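Local coordinates for 3-hydroxyacyl-CoA dehydrogenase (Burkholderia thailandensis, PDB 4XGN), which probably catalyses the NAD-dependent oxidation of 3-hydroxyacyl-CoA to 3-ketoacyl-CoA, as a member of the short-chain dehydrogenase family, at residues R31-L45 against L53-D65. Residues are numbered along the deposited sequence; the frame is centred on the assembly and turned at random.
Sequences RLLTEAGGKVVLADL and LARELGGVFVRCD. With NAD (nicotinamide-adenine-dinucleotide), chain I.
The peptide groups of V40, L42 and D44 hydrogen-bond to those of V60, V62 and C64, so that V41 lies beside V60, L42 beside F61 and A43 beside V62. The parallel strands 39-44 and 60-63 and helix 47-57 form a right-handed beta-alpha-beta unit of the Rossmann fold, at the sheet edge. V62 N reaches L42 O at 3.0 Å, with an N-H...O angle of 171°. On the face covered by helix 47-57, L42 pushes CD1 against L53 and A54 CB. The F61 ring lies alongside the same strand, with its CE1 edge at D44 CB. V41, A43, V60 and V62 point to the opposite face, where helix 69-82 packs on V41 and V62.

Helix 24-35 meets helix 47-57 through L57, whose CB and CD1 lie against T34 OG1. Water 1 joins T34 OG1, L57 O and V40 N; T34 OG1 also bonds A30 O. Further out, the extended R31 chain carries NH1 into a salt bridge with E56 OE2 at 2.9 Å. The oxygen lies in the guanidinium plane but is met from above the carboxylate; L53 CD1 covers one guanidinium face.

At the C-terminal ends of the strands the unit holds the adenosine of NAD. With CG roughly anti to the backbone N (chi1 -157°), D44 carries its carboxylate to the adenosine ribose, where OD1 accepts O2B and OD2 accepts O3B. N46 N also bonds OD1 and A22 N bonds OD2, fixing its rotation. L45 CD1 touches adenine C5A at 3.5 Å, while CD2 rests on D65. Adenine N6A donates to D65 OD1 at 3.0 Å.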
ATOM      1  N   ARG A  31       8.004 -29.454   8.897  1.00 16.34           N
ATOM      2  CA  ARG A  31       9.266 -30.126   8.752  1.00 17.33           C
ATOM      3  C   ARG A  31      10.390 -29.263   9.278  1.00 17.31           C
ATOM      4  O   ARG A  31      11.240 -29.738  10.059  1.00 17.68           O
ATOM      5  CB  ARG A  31       9.542 -30.527   7.312  1.00 18.31           C
ATOM      6  CG  ARG A  31       8.625 -31.594   6.775  1.00 19.99           C
ATOM      7  CD  ARG A  31       8.992 -31.901   5.327  1.00 21.79           C
ATOM      8  NE  ARG A  31       8.027 -32.800   4.744  1.00 24.14           N
ATOM      9  CZ  ARG A  31       7.969 -34.096   4.933  1.00 26.59           C
ATOM     10  NH1 ARG A  31       8.845 -34.731   5.718  1.00 27.84           N
ATOM     11  NH2 ARG A  31       7.008 -34.769   4.326  1.00 29.58           N
ATOM     12  N   LEU A  32      10.405 -27.997   8.864  1.00 16.60           N
ATOM     13  CA  LEU A  32      11.505 -27.125   9.209  1.00 17.30           C
ATOM     14  C   LEU A  32      11.525 -26.860  10.702  1.00 17.14           C
ATOM     15  O   LEU A  32      12.612 -26.870  11.295  1.00 18.26           O
ATOM     16  CB  LEU A  32      11.459 -25.807   8.403  1.00 17.41           C
ATOM     17  CG  LEU A  32      12.597 -24.816   8.670  1.00 18.18           C
ATOM     18  CD1 LEU A  32      12.823 -23.947   7.450  1.00 18.36           C
ATOM     19  CD2 LEU A  32      12.300 -23.817   9.774  1.00 18.49           C
ATOM     20  N   LEU A  33      10.354 -26.632  11.299  1.00 16.85           N
ATOM     21  CA  LEU A  33      10.241 -26.364  12.735  1.00 17.23           C
ATOM     22  C   LEU A  33      10.642 -27.579  13.551  1.00 17.81           C
ATOM     23  O   LEU A  33      11.339 -27.438  14.581  1.00 18.27           O
ATOM     24  CB  LEU A  33       8.859 -25.882  13.122  1.00 17.03           C
ATOM     25  CG  LEU A  33       8.513 -24.481  12.567  1.00 16.84           C
ATOM     26  CD1 LEU A  33       7.075 -24.110  12.867  1.00 16.73           C
ATOM     27  CD2 LEU A  33       9.433 -23.371  13.068  1.00 16.92           C
ATOM     28  N   THR A  34      10.278 -28.758  13.068  1.00 17.78           N
ATOM     29  CA  THR A  34      10.685 -30.004  13.721  1.00 18.38           C
ATOM     30  C   THR A  34      12.214 -30.185  13.653  1.00 19.43           C
ATOM     31  O   THR A  34      12.837 -30.656  14.646  1.00 20.10           O
ATOM     32  CB  THR A  34       9.972 -31.221  13.104  1.00 18.34           C
ATOM     33  OG1 THR A  34       8.554 -31.122  13.299  1.00 17.63           O
ATOM     34  CG2 THR A  34      10.461 -32.503  13.758  1.00 18.88           C
ATOM     35  N   GLU A  35      12.798 -29.891  12.499  1.00 19.62           N
ATOM     36  CA  GLU A  35      14.212 -30.098  12.281  1.00 20.51           C
ATOM     37  C   GLU A  35      14.985 -29.181  13.198  1.00 20.72           C
ATOM     38  O   GLU A  35      16.074 -29.554  13.629  1.00 22.24           O
ATOM     39  CB  GLU A  35      14.606 -29.855  10.823  1.00 20.53           C
ATOM     40  N   ALA A  36      14.407 -28.025  13.535  1.00 20.27           N
ATOM     41  CA  ALA A  36      14.926 -27.089  14.534  1.00 20.67           C
ATOM     42  C   ALA A  36      14.587 -27.441  15.984  1.00 21.06           C
ATOM     43  O   ALA A  36      14.855 -26.632  16.878  1.00 21.81           O
ATOM     44  CB  ALA A  36      14.445 -25.698  14.235  1.00 20.05           C
ATOM     45  N   GLY A  37      14.012 -28.614  16.209  1.00 21.01           N
ATOM     46  CA  GLY A  37      13.641 -29.080  17.537  1.00 21.29           C
ATOM     47  C   GLY A  37      12.304 -28.697  18.131  1.00 21.10           C
ATOM     48  O   GLY A  37      12.034 -29.070  19.272  1.00 21.78           O
ATOM     49  N   GLY A  38      11.451 -27.998  17.376  1.00 20.31           N
ATOM     50  CA  GLY A  38      10.086 -27.722  17.798  1.00 19.84           C
ATOM     51  C   GLY A  38       9.230 -28.974  17.715  1.00 19.98           C
ATOM     52  O   GLY A  38       9.606 -29.947  17.048  1.00 19.99           O
ATOM     53  N   LYS A  39       8.115 -28.947  18.442  1.00 19.93           N
ATOM     54  CA  LYS A  39       7.134 -30.002  18.461  1.00 20.53           C
ATOM     55  C   LYS A  39       5.897 -29.476  17.773  1.00 19.00           C
ATOM     56  O   LYS A  39       5.443 -28.405  18.117  1.00 18.71           O
ATOM     57  CB  LYS A  39       6.794 -30.369  19.900  1.00 22.42           C
ATOM     58  CG  LYS A  39       8.015 -30.831  20.691  1.00 25.44           C
ATOM     59  CD  LYS A  39       7.717 -30.852  22.191  1.00 28.17           C
ATOM     60  CE  LYS A  39       8.935 -31.148  23.009  1.00 30.87           C
ATOM     61  NZ  LYS A  39       8.842 -30.486  24.357  1.00 32.93           N
ATOM     62  N   VAL A  40       5.405 -30.200  16.794  1.00 17.84           N
ATOM     63  CA  VAL A  40       4.276 -29.673  15.988  1.00 17.08           C
ATOM     64  C   VAL A  40       2.957 -30.370  16.301  1.00 16.89           C
ATOM     65  O   VAL A  40       2.884 -31.576  16.601  1.00 17.10           O
ATOM     66  CB  VAL A  40       4.560 -29.734  14.488  1.00 16.79           C
ATOM     67  CG1 VAL A  40       5.793 -28.917  14.140  1.00 16.88           C
ATOM     68  CG2 VAL A  40       4.618 -31.162  13.963  1.00 17.38           C
ATOM     69  N   VAL A  41       1.896 -29.578  16.277  1.00 15.91           N
ATOM     70  CA  VAL A  41       0.555 -30.068  16.141  1.00 15.64           C
ATOM     71  C   VAL A  41       0.058 -29.659  14.771  1.00 15.22           C
ATOM     72  O   VAL A  41       0.064 -28.446  14.458  1.00 14.67           O
ATOM     73  CB  VAL A  41      -0.387 -29.462  17.200  1.00 15.66           C
ATOM     74  CG1 VAL A  41      -1.841 -29.943  16.987  1.00 15.43           C
ATOM     75  CG2 VAL A  41       0.124 -29.812  18.603  1.00 16.18           C
ATOM     76  N   LEU A  42      -0.373 -30.653  13.977  1.00 15.03           N
ATOM     77  CA  LEU A  42      -0.906 -30.428  12.654  1.00 14.68           C
ATOM     78  C   LEU A  42      -2.390 -30.487  12.725  1.00 14.53           C
ATOM     79  O   LEU A  42      -2.955 -31.486  13.145  1.00 14.90           O
ATOM     80  CB  LEU A  42      -0.379 -31.459  11.656  1.00 15.09           C
ATOM     81  CG  LEU A  42       1.122 -31.727  11.726  1.00 15.50           C
ATOM     82  CD1 LEU A  42       1.534 -32.803  10.711  1.00 16.01           C
ATOM     83  CD2 LEU A  42       1.860 -30.450  11.458  1.00 15.22           C
ATOM     84  N   ALA A  43      -3.032 -29.417  12.246  1.00 13.65           N
ATOM     85  CA  ALA A  43      -4.495 -29.291  12.212  1.00 13.68           C
ATOM     86  C   ALA A  43      -4.956 -29.227  10.746  1.00 13.34           C
ATOM     87  O   ALA A  43      -4.552 -28.352  10.005  1.00 13.32           O
ATOM     88  CB  ALA A  43      -4.907 -28.056  12.994  1.00 13.41           C
ATOM     89  N   ASP A  44      -5.723 -30.206  10.287  1.00 13.42           N
ATOM     90  CA  ASP A  44      -6.083 -30.282   8.898  1.00 13.33           C
ATOM     91  C   ASP A  44      -7.326 -31.121   8.752  1.00 13.76           C
ATOM     92  O   ASP A  44      -7.648 -31.904   9.650  1.00 13.72           O
ATOM     93  CB  ASP A  44      -4.916 -30.934   8.118  1.00 13.61           C
ATOM     94  CG  ASP A  44      -4.903 -30.598   6.632  1.00 13.54           C
ATOM     95  OD1 ASP A  44      -5.810 -31.041   5.881  1.00 13.59           O
ATOM     96  OD2 ASP A  44      -3.922 -29.902   6.196  1.00 13.15           O
ATOM     97  N   LEU A  45      -7.989 -30.998   7.594  1.00 13.74           N
ATOM     98  CA  LEU A  45      -9.044 -31.946   7.226  1.00 14.52           C
ATOM     99  C   LEU A  45      -8.540 -33.352   6.846  1.00 15.14           C
ATOM    100  O   LEU A  45      -9.294 -34.355   6.953  1.00 15.18           O
ATOM    101  CB  LEU A  45      -9.856 -31.387   6.059  1.00 14.64           C
ATOM    102  CG  LEU A  45     -10.436 -29.994   6.252  1.00 14.24           C
ATOM    103  CD1 LEU A  45     -11.042 -29.531   4.928  1.00 14.34           C
ATOM    104  CD2 LEU A  45     -11.471 -30.010   7.379  1.00 14.45           C
ATOM    105  N   LEU A  53       2.085 -37.659   8.670  1.00 17.01           N
ATOM    106  CA  LEU A  53       3.128 -36.658   8.822  1.00 16.41           C
ATOM    107  C   LEU A  53       3.401 -36.361  10.287  1.00 16.52           C
ATOM    108  O   LEU A  53       4.543 -36.183  10.685  1.00 16.30           O
ATOM    109  CB  LEU A  53       2.799 -35.344   8.092  1.00 15.82           C
ATOM    110  CG  LEU A  53       3.923 -34.297   8.112  1.00 15.49           C
ATOM    111  CD1 LEU A  53       5.206 -34.754   7.459  1.00 15.73           C
ATOM    112  CD2 LEU A  53       3.467 -33.043   7.375  1.00 15.10           C
ATOM    113  N   ALA A  54       2.356 -36.293  11.096  1.00 16.70           N
ATOM    114  CA  ALA A  54       2.572 -36.074  12.523  1.00 17.23           C
ATOM    115  C   ALA A  54       3.426 -37.197  13.122  1.00 18.26           C
ATOM    116  O   ALA A  54       4.364 -36.902  13.874  1.00 18.24           O
ATOM    117  CB  ALA A  54       1.253 -35.959  13.254  1.00 17.26           C
ATOM    118  N   ARG A  55       3.159 -38.438  12.727  1.00 19.06           N
ATOM    119  CA  ARG A  55       4.043 -39.555  13.125  1.00 20.36           C
ATOM    120  C   ARG A  55       5.481 -39.384  12.650  1.00 20.40           C
ATOM    121  O   ARG A  55       6.452 -39.587  13.437  1.00 20.46           O
ATOM    122  CB  ARG A  55       3.490 -40.904  12.666  1.00 21.08           C
ATOM    123  CG  ARG A  55       2.248 -41.316  13.427  1.00 22.09           C
ATOM    124  CD  ARG A  55       1.736 -42.637  12.895  1.00 23.60           C
ATOM    125  NE  ARG A  55       0.642 -43.130  13.720  1.00 25.71           N
ATOM    126  CZ  ARG A  55       0.480 -44.409  14.081  1.00 27.36           C
ATOM    127  NH1 ARG A  55       1.321 -45.361  13.686  1.00 28.85           N
ATOM    128  NH2 ARG A  55      -0.552 -44.765  14.850  1.00 29.19           N
ATOM    129  N   GLU A  56       5.637 -39.034  11.369  1.00 20.37           N
ATOM    130  CA  GLU A  56       6.945 -38.851  10.759  1.00 21.18           C
ATOM    131  C   GLU A  56       7.739 -37.790  11.559  1.00 20.44           C
ATOM    132  O   GLU A  56       8.981 -37.942  11.804  1.00 20.44           O
ATOM    133  CB  GLU A  56       6.796 -38.490   9.265  1.00 22.29           C
ATOM    134  CG  GLU A  56       8.087 -38.395   8.468  1.00 23.80           C
ATOM    135  CD  GLU A  56       7.894 -37.937   7.041  1.00 24.87           C
ATOM    136  OE1 GLU A  56       6.734 -37.909   6.525  1.00 26.60           O
ATOM    137  OE2 GLU A  56       8.923 -37.563   6.437  1.00 26.78           O
ATOM    138  N   LEU A  57       7.043 -36.754  12.030  1.00 19.37           N
ATOM    139  CA  LEU A  57       7.684 -35.634  12.738  1.00 19.15           C
ATOM    140  C   LEU A  57       7.681 -35.738  14.252  1.00 19.53           C
ATOM    141  O   LEU A  57       8.219 -34.829  14.926  1.00 20.25           O
ATOM    142  CB  LEU A  57       7.034 -34.279  12.315  1.00 18.24           C
ATOM    143  CG  LEU A  57       7.114 -34.044  10.816  1.00 17.96           C
ATOM    144  CD1 LEU A  57       6.514 -32.675  10.501  1.00 17.02           C
ATOM    145  CD2 LEU A  57       8.509 -34.097  10.232  1.00 18.22           C
ATOM    146  N   GLY A  58       7.184 -36.855  14.791  1.00 19.97           N
ATOM    147  CA  GLY A  58       7.076 -36.998  16.224  1.00 20.34           C
ATOM    148  C   GLY A  58       6.158 -35.979  16.885  1.00 20.06           C
ATOM    149  O   GLY A  58       6.335 -35.714  18.064  1.00 20.79           O
ATOM    150  N   GLY A  59       5.147 -35.453  16.160  1.00 19.13           N
ATOM    151  CA  GLY A  59       4.182 -34.533  16.721  1.00 18.47           C
ATOM    152  C   GLY A  59       2.802 -35.137  16.862  1.00 18.14           C
ATOM    153  O   GLY A  59       2.669 -36.366  17.022  1.00 18.59           O
ATOM    154  N   VAL A  60       1.775 -34.296  16.824  1.00 17.43           N
ATOM    155  CA  VAL A  60       0.394 -34.715  17.051  1.00 17.33           C
ATOM    156  C   VAL A  60      -0.460 -34.205  15.902  1.00 16.59           C
ATOM    157  O   VAL A  60      -0.264 -33.094  15.456  1.00 15.92           O
ATOM    158  CB  VAL A  60      -0.118 -34.139  18.403  1.00 17.71           C
ATOM    159  CG1 VAL A  60      -1.617 -34.317  18.601  1.00 17.94           C
ATOM    160  CG2 VAL A  60       0.689 -34.704  19.567  1.00 18.48           C
ATOM    161  N   PHE A  61      -1.345 -35.050  15.404  1.00 16.56           N
ATOM    162  CA  PHE A  61      -2.402 -34.592  14.463  1.00 16.04           C
ATOM    163  C   PHE A  61      -3.753 -34.480  15.131  1.00 16.02           C
ATOM    164  O   PHE A  61      -4.167 -35.342  15.914  1.00 16.24           O
ATOM    165  CB  PHE A  61      -2.525 -35.558  13.284  1.00 16.30           C
ATOM    166  CG  PHE A  61      -3.635 -35.234  12.365  1.00 15.95           C
ATOM    167  CD1 PHE A  61      -3.514 -34.164  11.527  1.00 15.68           C
ATOM    168  CD2 PHE A  61      -4.811 -35.945  12.354  1.00 16.29           C
ATOM    169  CE1 PHE A  61      -4.559 -33.799  10.695  1.00 15.43           C
ATOM    170  CE2 PHE A  61      -5.870 -35.587  11.517  1.00 16.21           C
ATOM    171  CZ  PHE A  61      -5.731 -34.522  10.686  1.00 15.64           C
ATOM    172  N   VAL A  62      -4.489 -33.422  14.774  1.00 15.61           N
ATOM    173  CA  VAL A  62      -5.888 -33.242  15.159  1.00 16.03           C
ATOM    174  C   VAL A  62      -6.695 -32.929  13.898  1.00 15.73           C
ATOM    175  O   VAL A  62      -6.396 -31.967  13.190  1.00 15.05           O
ATOM    176  CB  VAL A  62      -6.013 -32.072  16.135  1.00 16.23           C
ATOM    177  CG1 VAL A  62      -7.457 -31.801  16.532  1.00 16.45           C
ATOM    178  CG2 VAL A  62      -5.082 -32.261  17.301  1.00 16.55           C
ATOM    179  N   ARG A  63      -7.718 -33.746  13.611  1.00 16.14           N
ATOM    180  CA  ARG A  63      -8.675 -33.403  12.541  1.00 16.28           C
ATOM    181  C   ARG A  63      -9.383 -32.116  12.934  1.00 15.87           C
ATOM    182  O   ARG A  63     -10.064 -32.053  13.958  1.00 16.13           O
ATOM    183  CB  ARG A  63      -9.675 -34.512  12.317  1.00 16.98           C
ATOM    184  CG  ARG A  63     -10.530 -34.318  11.080  1.00 17.26           C
ATOM    185  CD  ARG A  63     -11.661 -33.338  11.213  1.00 16.92           C
ATOM    186  NE  ARG A  63     -12.480 -33.259   9.995  1.00 16.85           N
ATOM    187  CZ  ARG A  63     -13.476 -32.401   9.825  1.00 16.43           C
ATOM    188  NH1 ARG A  63     -13.862 -31.597  10.813  1.00 16.61           N
ATOM    189  NH2 ARG A  63     -14.137 -32.393   8.688  1.00 16.54           N
ATOM    190  N   CYS A  64      -9.171 -31.078  12.130  1.00 15.42           N
ATOM    191  CA  CYS A  64      -9.597 -29.737  12.484  1.00 15.23           C
ATOM    192  C   CYS A  64     -10.050 -28.975  11.261  1.00 14.87           C
ATOM    193  O   CYS A  64      -9.277 -28.733  10.335  1.00 14.72           O
ATOM    194  CB  CYS A  64      -8.482 -29.042  13.263  1.00 15.37           C
ATOM    195  SG  CYS A  64      -8.736 -27.254  13.514  1.00 15.37           S
ATOM    196  N   ASP A  65     -11.342 -28.684  11.211  1.00 14.81           N
ATOM    197  CA  ASP A  65     -11.879 -27.737  10.244  1.00 14.59           C
ATOM    198  C   ASP A  65     -11.762 -26.409  10.889  1.00 14.19           C
ATOM    199  O   ASP A  65     -12.419 -26.141  11.886  1.00 14.12           O
ATOM    200  CB  ASP A  65     -13.329 -28.057   9.923  1.00 14.92           C
ATOM    201  CG  ASP A  65     -13.925 -27.182   8.824  1.00 14.98           C
ATOM    202  OD1 ASP A  65     -13.437 -26.028   8.591  1.00 14.50           O
ATOM    203  OD2 ASP A  65     -14.939 -27.681   8.219  1.00 15.86           O
TER
HETATM  204  PA  NAD I 300      -2.365 -27.215  -0.027  1.00 13.16           P
HETATM  205  O1A NAD I 300      -3.653 -27.474  -0.722  1.00 13.48           O
HETATM  206  O2A NAD I 300      -1.200 -28.090  -0.373  1.00 13.99           O
HETATM  207  O5B NAD I 300      -2.557 -27.236   1.565  1.00 13.10           O
HETATM  208  C5B NAD I 300      -3.690 -26.658   2.175  1.00 12.72           C
HETATM  209  C4B NAD I 300      -4.097 -27.518   3.385  1.00 12.82           C
HETATM  210  O4B NAD I 300      -5.172 -26.879   3.851  1.00 12.80           O
HETATM  211  C3B NAD I 300      -4.579 -28.926   2.951  1.00 13.17           C
HETATM  212  O3B NAD I 300      -3.874 -29.975   3.530  1.00 13.23           O
HETATM  213  C2B NAD I 300      -6.066 -28.810   3.330  1.00 13.10           C
HETATM  214  O2B NAD I 300      -6.651 -30.145   3.556  1.00 13.51           O
HETATM  215  C1B NAD I 300      -6.129 -27.948   4.342  1.00 12.81           C
HETATM  216  N9A NAD I 300      -7.415 -27.337   4.480  1.00 12.49           N
HETATM  217  C8A NAD I 300      -8.263 -26.856   3.517  1.00 12.52           C
HETATM  218  N7A NAD I 300      -9.427 -26.421   4.101  1.00 12.14           N
HETATM  219  C5A NAD I 300      -9.245 -26.621   5.398  1.00 12.29           C
HETATM  220  C6A NAD I 300     -10.065 -26.357   6.464  1.00 12.24           C
HETATM  221  N6A NAD I 300     -11.395 -25.841   6.463  1.00 12.13           N
HETATM  222  N1A NAD I 300      -9.637 -26.651   7.702  1.00 12.40           N
HETATM  223  C2A NAD I 300      -8.406 -27.208   7.919  1.00 12.62           C
HETATM  224  N3A NAD I 300      -7.574 -27.456   6.864  1.00 12.60           N
HETATM  225  C4A NAD I 300      -8.037 -27.171   5.628  1.00 12.38           C
HETATM  226  O3  NAD I 300      -2.072 -25.706  -0.494  1.00 12.94           O
HETATM  227  PN  NAD I 300      -0.845 -24.774   0.036  1.00 13.10           P
HETATM  228  O1N NAD I 300      -0.183 -24.255  -1.197  1.00 12.94           O
HETATM  229  O2N NAD I 300       0.098 -25.436   1.028  1.00 13.35           O
HETATM  230  O5D NAD I 300      -1.632 -23.555   0.757  1.00 12.82           O
HETATM  231  C5D NAD I 300      -1.250 -23.050   2.035  1.00 12.65           C
HETATM  232  C4D NAD I 300      -1.652 -21.638   2.232  1.00 12.31           C
HETATM  233  O4D NAD I 300      -0.893 -20.913   1.357  1.00 12.52           O
HETATM  234  C3D NAD I 300      -3.131 -21.380   1.848  1.00 12.36           C
HETATM  235  O3D NAD I 300      -3.707 -20.457   2.666  1.00 12.37           O
HETATM  236  C2D NAD I 300      -2.937 -20.843   0.402  1.00 12.26           C
HETATM  237  O2D NAD I 300      -4.149 -20.085  -0.054  1.00 11.95           O
HETATM  238  C1D NAD I 300      -1.875 -20.071   0.495  1.00 12.11           C
HETATM  239  N1N NAD I 300      -1.127 -19.742  -0.713  1.00 12.18           N
HETATM  240  C2N NAD I 300      -0.629 -20.689  -1.576  1.00 12.54           C
HETATM  241  C3N NAD I 300       0.080 -20.343  -2.720  1.00 12.79           C
HETATM  242  C7N NAD I 300       0.595 -21.345  -3.710  1.00 13.35           C
HETATM  243  O7N NAD I 300       0.986 -20.959  -4.786  1.00 13.64           O
HETATM  244  N7N NAD I 300       0.661 -22.723  -3.375  1.00 13.60           N
HETATM  245  C4N NAD I 300       0.304 -18.972  -2.970  1.00 12.57           C
HETATM  246  C5N NAD I 300      -0.159 -18.027  -2.091  1.00 12.26           C
HETATM  247  C6N NAD I 300      -0.862 -18.404  -0.968  1.00 11.98           C
HETATM  248  O   HOH W   1       7.318 -32.267  15.760  1.00 22.67           O
HETATM  249  O   HOH W   2     -11.849 -34.849   7.818  1.00 16.17           O